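PDB 3HSI: phosphatidylserine synthase from Haemophilus influenzae, which is an enzyme of the phospholipase D superfamily, carrying two PLD-type regions within a single chain. Local coordinates for residues M126-P131 / Y194-S199; S199-L204 / R220-D225. One frame throughout, in Å; residues are numbered along the deposited sequence. Where two conformers were deposited one is given.

Contact 1. Residues M126-P131 / Y194-S199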
loop_
_atom_site.group_PDB
_atom_site.type_symbol
_atom_site.label_atom_id
_atom_site.label_comp_id
_atom_site.label_asym_id
_atom_site.label_seq_id
_atom_site.Cartn_x
_atom_site.Cartn_y
_atom_site.Cartn_z
HETATM N N MSE C 126 19.203 24.068 -7.870
HETATM C CA MSE C 126 18.397 23.823 -9.069
HETATM C C MSE C 126 17.695 22.459 -9.065
HETATM O O MSE C 126 16.637 22.308 -9.682
HETATM C CB MSE C 126 19.251 23.977 -10.330
HETATM C CG MSE C 126 19.825 25.373 -10.470
HETATM SE SE MSE C 126 20.559 25.775 -12.213
HETATM C CE MSE C 126 20.299 27.669 -12.090
ATOM N N PHE C 127 18.280 21.486 -8.370
ATOM C CA PHE C 127 17.732 20.137 -8.287
ATOM C C PHE C 127 17.092 19.867 -6.948
ATOM O O PHE C 127 17.745 19.939 -5.901
ATOM C CB PHE C 127 18.819 19.085 -8.531
ATOM C CG PHE C 127 19.209 18.956 -9.959
ATOM C CD1 PHE C 127 18.496 18.133 -10.806
ATOM C CD2 PHE C 127 20.281 19.678 -10.459
ATOM C CE1 PHE C 127 18.839 18.025 -12.136
ATOM C CE2 PHE C 127 20.639 19.569 -11.780
ATOM C CZ PHE C 127 19.904 18.751 -12.629
ATOM N N PHE C 128 15.809 19.529 -6.997
ATOM C CA PHE C 128 15.032 19.274 -5.808
ATOM C C PHE C 128 14.413 17.885 -5.834
ATOM O O PHE C 128 13.861 17.477 -6.843
ATOM C CB PHE C 128 13.951 20.349 -5.665
ATOM C CG PHE C 128 14.500 21.755 -5.618
ATOM C CD1 PHE C 128 14.835 22.347 -4.403
ATOM C CD2 PHE C 128 14.718 22.478 -6.810
ATOM C CE1 PHE C 128 15.350 23.638 -4.376
ATOM C CE2 PHE C 128 15.243 23.773 -6.770
ATOM C CZ PHE C 128 15.535 24.347 -5.560
ATOM N N GLY C 129 14.493 17.181 -4.709
ATOM C CA GLY C 129 13.940 15.829 -4.576
ATOM C C GLY C 129 12.576 15.851 -3.893
ATOM O O GLY C 129 12.426 16.401 -2.797
ATOM N N VAL C 130 11.575 15.296 -4.574
ATOM C CA VAL C 130 10.207 15.296 -4.052
ATOM C C VAL C 130 9.876 13.883 -3.563
ATOM O O VAL C 130 9.861 12.957 -4.348
ATOM C CB VAL C 130 9.201 15.683 -5.162
ATOM C CG1 VAL C 130 7.772 15.571 -4.666
ATOM C CG2 VAL C 130 9.510 17.062 -5.737
ATOM N N PRO C 131 9.599 13.710 -2.273
ATOM C CA PRO C 131 9.181 12.374 -1.803
ATOM C C PRO C 131 7.653 12.222 -1.702
ATOM O O PRO C 131 7.006 12.881 -0.869
ATOM C CB PRO C 131 9.808 12.290 -0.425
ATOM C CG PRO C 131 9.931 13.795 0.046
ATOM C CD PRO C 131 9.685 14.686 -1.160
ATOM N N TYR C 194 2.123 23.863 -4.892
ATOM C CA TYR C 194 1.820 22.542 -4.336
ATOM C C TYR C 194 2.983 21.545 -4.247
ATOM O O TYR C 194 3.154 20.893 -3.219
ATOM C CB TYR C 194 0.638 21.909 -5.070
ATOM C CG TYR C 194 -0.663 22.612 -4.760
ATOM C CD1 TYR C 194 -1.244 22.495 -3.489
ATOM C CD2 TYR C 194 -1.296 23.404 -5.713
ATOM C CE1 TYR C 194 -2.407 23.159 -3.165
ATOM C CE2 TYR C 194 -2.504 24.076 -5.406
ATOM C CZ TYR C 194 -3.034 23.953 -4.125
ATOM O OH TYR C 194 -4.196 24.585 -3.790
ATOM N N LEU C 195 3.774 21.413 -5.304
ATOM C CA LEU C 195 4.839 20.415 -5.294
ATOM C C LEU C 195 6.000 20.815 -4.411
ATOM O O LEU C 195 6.455 20.008 -3.623
ATOM C CB LEU C 195 5.345 20.089 -6.706
ATOM C CG LEU C 195 4.535 19.087 -7.502
ATOM C CD1 LEU C 195 5.279 18.756 -8.803
ATOM C CD2 LEU C 195 4.291 17.822 -6.687
ATOM N N LEU C 196 6.471 22.058 -4.575
ATOM C CA LEU C 196 7.609 22.579 -3.850
ATOM C C LEU C 196 7.298 23.011 -2.424
ATOM O O LEU C 196 7.464 24.167 -2.074
ATOM C CB LEU C 196 8.213 23.774 -4.592
ATOM C CG LEU C 196 9.210 23.573 -5.718
ATOM C CD1 LEU C 196 9.790 24.946 -6.050
ATOM C CD2 LEU C 196 10.308 22.625 -5.279
ATOM N N ASP C 197 6.885 22.082 -1.583
ATOM C CA ASP C 197 6.775 22.371 -0.166
ATOM C C ASP C 197 8.056 21.981 0.576
ATOM O O ASP C 197 8.368 20.788 0.765
ATOM C CB ASP C 197 5.569 21.644 0.414
ATOM C CG ASP C 197 5.429 21.855 1.904
ATOM O OD1 ASP C 197 6.169 22.678 2.488
ATOM O OD2 ASP C 197 4.575 21.174 2.513
ATOM N N PHE C 198 8.764 22.992 1.056
ATOM C CA PHE C 198 10.074 22.782 1.634
ATOM C C PHE C 198 10.103 22.132 3.023
ATOM O O PHE C 198 11.158 21.851 3.546
ATOM C CB PHE C 198 10.927 24.067 1.550
ATOM C CG PHE C 198 11.245 24.469 0.121
ATOM C CD1 PHE C 198 12.072 23.676 -0.670
ATOM C CD2 PHE C 198 10.704 25.636 -0.439
ATOM C CE1 PHE C 198 12.362 24.052 -2.019
ATOM C CE2 PHE C 198 10.979 26.004 -1.754
ATOM C CZ PHE C 198 11.812 25.212 -2.540
ATOM N N SER C 199 8.957 21.849 3.620
ATOM C CA SER C 199 9.037 20.988 4.803
ATOM C C SER C 199 9.327 19.540 4.405
ATOM O O SER C 199 9.752 18.770 5.249
ATOM C CB SER C 199 7.796 21.089 5.676
ATOM O OG SER C 199 6.691 20.702 4.913
#

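Contact 2. Residues S199-L204 / R220-D225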
loop_
_atom_site.group_PDB
_atom_site.type_symbol
_atom_site.label_atom_id
_atom_site.label_comp_id
_atom_site.label_asym_id
_atom_site.label_seq_id
_atom_site.Cartn_x
_atom_site.Cartn_y
_atom_site.Cartn_z
ATOM N N SER C 199 8.957 21.849 3.620
ATOM C CA SER C 199 9.037 20.988 4.803
ATOM C C SER C 199 9.327 19.540 4.405
ATOM O O SER C 199 9.752 18.770 5.249
ATOM C CB SER C 199 7.796 21.089 5.676
ATOM O OG SER C 199 6.691 20.702 4.913
ATOM N N ALA C 200 9.138 19.175 3.129
ATOM C CA ALA C 200 9.370 17.777 2.687
ATOM C C ALA C 200 10.298 17.651 1.522
ATOM O O ALA C 200 10.923 16.616 1.358
ATOM C CB ALA C 200 8.072 17.075 2.353
ATOM N N VAL C 201 10.347 18.694 0.692
ATOM C CA VAL C 201 11.150 18.733 -0.528
ATOM C C VAL C 201 12.528 19.347 -0.227
ATOM O O VAL C 201 12.610 20.432 0.359
ATOM C CB VAL C 201 10.381 19.514 -1.590
ATOM C CG1 VAL C 201 11.220 19.776 -2.836
ATOM C CG2 VAL C 201 9.075 18.743 -1.937
ATOM N N TYR C 202 13.598 18.634 -0.573
ATOM C CA TYR C 202 14.964 19.072 -0.299
ATOM C C TYR C 202 15.806 19.130 -1.548
ATOM O O TYR C 202 15.604 18.310 -2.454
ATOM C CB TYR C 202 15.635 18.136 0.701
ATOM C CG TYR C 202 15.038 18.274 2.074
ATOM C CD1 TYR C 202 15.585 19.164 2.988
ATOM C CD2 TYR C 202 13.891 17.551 2.441
ATOM C CE1 TYR C 202 15.018 19.328 4.240
ATOM C CE2 TYR C 202 13.321 17.715 3.688
ATOM C CZ TYR C 202 13.896 18.595 4.581
ATOM O OH TYR C 202 13.369 18.772 5.838
ATOM N N PRO C 203 16.751 20.095 -1.606
ATOM C CA PRO C 203 17.679 20.173 -2.727
ATOM C C PRO C 203 18.545 18.920 -2.745
ATOM O O PRO C 203 18.990 18.464 -1.697
ATOM C CB PRO C 203 18.542 21.415 -2.411
ATOM C CG PRO C 203 18.367 21.654 -0.958
ATOM C CD PRO C 203 17.010 21.145 -0.598
ATOM N N LEU C 204 18.719 18.337 -3.921
ATOM C CA LEU C 204 19.559 17.172 -4.074
ATOM C C LEU C 204 20.972 17.525 -4.519
ATOM O O LEU C 204 21.847 16.655 -4.523
ATOM C CB LEU C 204 18.931 16.208 -5.075
ATOM C CG LEU C 204 17.662 15.510 -4.588
ATOM C CD1 LEU C 204 16.958 14.922 -5.767
ATOM C CD2 LEU C 204 17.916 14.459 -3.498
ATOM N N ARG C 220 4.951 12.227 5.317
ATOM C CA ARG C 220 3.572 11.867 5.582
ATOM C C ARG C 220 2.625 13.054 5.486
ATOM O O ARG C 220 1.680 13.010 4.725
ATOM C CB ARG C 220 3.422 11.227 6.978
ATOM C CG ARG C 220 3.156 9.758 6.966
ATOM C CD ARG C 220 2.721 9.239 8.374
ATOM N NE ARG C 220 3.796 9.383 9.358
ATOM C CZ ARG C 220 4.892 8.622 9.393
ATOM N NH1 ARG C 220 5.823 8.852 10.307
ATOM N NH2 ARG C 220 5.052 7.626 8.520
ATOM N N ALA C 221 2.847 14.092 6.288
ATOM C CA ALA C 221 2.036 15.314 6.206
ATOM C C ALA C 221 2.025 15.944 4.795
ATOM O O ALA C 221 1.020 16.482 4.333
ATOM C CB ALA C 221 2.518 16.346 7.237
ATOM N N TYR C 222 3.142 15.886 4.107
ATOM C CA TYR C 222 3.182 16.455 2.755
ATOM C C TYR C 222 2.308 15.672 1.784
ATOM O O TYR C 222 1.628 16.265 0.972
ATOM C CB TYR C 222 4.596 16.429 2.248
ATOM C CG TYR C 222 4.800 16.743 0.801
ATOM C CD1 TYR C 222 4.620 18.028 0.315
ATOM C CD2 TYR C 222 5.275 15.755 -0.080
ATOM C CE1 TYR C 222 4.877 18.325 -1.044
ATOM C CE2 TYR C 222 5.547 16.037 -1.406
ATOM C CZ TYR C 222 5.359 17.325 -1.884
ATOM O OH TYR C 222 5.630 17.603 -3.210
ATOM N N ARG C 223 2.360 14.343 1.869
ATOM C CA ARG C 223 1.623 13.484 0.935
ATOM C C ARG C 223 0.152 13.747 1.170
ATOM O O ARG C 223 -0.600 14.008 0.236
ATOM C CB ARG C 223 1.932 11.989 1.178
ATOM C CG ARG C 223 1.116 11.022 0.335
ATOM C CD ARG C 223 1.439 9.536 0.680
ATOM N NE ARG C 223 0.497 8.633 0.009
ATOM C CZ ARG C 223 0.637 8.148 -1.220
ATOM N NH1 ARG C 223 1.687 8.446 -1.966
ATOM N NH2 ARG C 223 -0.313 7.390 -1.722
ATOM N N LYS C 224 -0.243 13.686 2.438
ATOM C CA LYS C 224 -1.628 13.885 2.817
ATOM C C LYS C 224 -2.169 15.236 2.339
ATOM O O LYS C 224 -3.269 15.321 1.808
ATOM C CB LYS C 224 -1.776 13.738 4.319
ATOM C CG LYS C 224 -3.178 13.378 4.740
ATOM C CD LYS C 224 -3.124 12.814 6.131
ATOM C CE LYS C 224 -4.349 13.159 6.914
ATOM N NZ LYS C 224 -4.216 14.547 7.380
ATOM N N ASP C 225 -1.374 16.278 2.503
ATOM C CA ASP C 225 -1.784 17.605 2.074
ATOM C C ASP C 225 -1.896 17.693 0.552
ATOM O O ASP C 225 -2.872 18.212 0.035
ATOM C CB ASP C 225 -0.820 18.678 2.626
ATOM C CG ASP C 225 -1.328 20.103 2.399
ATOM O OD1 ASP C 225 -2.525 20.377 2.604
ATOM O OD2 ASP C 225 -0.530 20.976 2.031
#

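Contact 1. Residues M126-P131 / Y194-S199
Phe128, on strand 127-130 of a mixed beta-sheet, meets Leu196 and Phe198 from the turn that follows helix 181-195. The evidence for a turn is twofold. Leu196 is the centre of an inverse gamma turn, in which Asp197 N gives a weak bond to Leu195 O at 2.9 Å. Next comes an Asx turn: Ser199 N reaches Asp197 OD1 at 3.1 Å, nearly straight at 172°, arriving from well above the carboxylate plane.

Across the contact no hydrogen bond is made, and the join is entirely apolar. Phe198 CE1 comes up obliquely to the CD1-CE1 side of Phe128, 3.8 Å from Phe128 CE1 and equally far from Phe128 CD1. The two rings are neither stacked nor perpendicular: their planes meet at 58° and their centroids are 5.9 Å apart. In Phe198, CG stands anti to the carbonyl carbon (chi1 -65°), which folds the ring back over its own turn, with Leu196 O 3.9 Å above the ring plane, toward the rim. From Leu196 it is one branch, CD2, that approaches Phe128, 4.3 Å from CG. Farther along the strand the fit is looser, since Val130 CG1 and Leu195 CD2 stay 4.6 Å apart. Phe128 and Leu196 lie on the buried side of the contact, Phe198 on the exposed side.

Strand 127-130 runs between strand 84-90, parallel to it, and strand 202-203, antiparallel. Leu195 and Leu196 extend the packing onto Leu88 and Lys86 of strand 84-90, and Val201 touches both Phe128 and Leu196. Thus the C-terminal end of helix 181-195 packs against strands 84-90 and 127-130 before the chain turns toward strand 202-203.

Contact 2. Residues S199-L204 / R220-D225
Ala200 and Tyr222 make the tight part of this contact, at the point where the loop before strand 202-203 passes helix 216-229. Their CA atoms are 6.3 Å apart, the shortest such separation between the two segments. The Ala200 methyl lies 3.5 Å from Tyr222 CB and 3.6 Å from Tyr222 CG; it is only slightly farther from CD2 than from CG, at 3.9 Å, so it is seated at the root of the ring. Val201 takes the far end, its CG2 branch crossing the phenol at an angle, 3.8 Å from Tyr222 OH and 4.0 Å from CZ.

Torsions explain both approaches. Tyr222 CG is placed opposite its backbone N (chi1 169°), extending the ring from the helix along the loop. In Val201, CG2 lies beside the backbone N and serves Tyr222, while CG1 is directed to Phe128. The phenol oxygen, although beside a methyl, is not left without a polar partner: it is hydrogen-bonded to Leu195 O at the end of helix 181-195, a bond that would restrict the rotation of the side chain.

Beyond Tyr222 the fit to 199-204 is loose. On the solvent side Ala221 and Asp225 are exposed; toward the second subunit Arg220 packs on its Ala254 and Lys224 on its Ser255. Arg223 is held by other parts of the chain, its NH1 bonding Ile132 O and Leu389 O. Helix 216-229 therefore leans on the sheet through Tyr222, which also touches Val130 of strand 127-130, while other residues of the same helix face the neighbouring subunit.

Contact 1 and contact 2 follow one another along the chain and share Ser199, with their centres about 7 Å apart. Helix 181-195 leads through the turn of contact 1 and the loop of contact 2 into strand 202-203, which lies antiparallel beside strand 127-130; a probable hydrogen bond from Leu204 N to Phe127 O, 2.7 Å, documents that pairing. Packing joins them as well, with Pro131 CG 3.3 Å from Ala200 O. Together, the two contacts bring the end of helix 181-195 and helix 216-229 to the part of the sheet that holds strands 127-130 and 202-203, on the same side of the chain's centre; helix 216-229 in turn touches the second subunit.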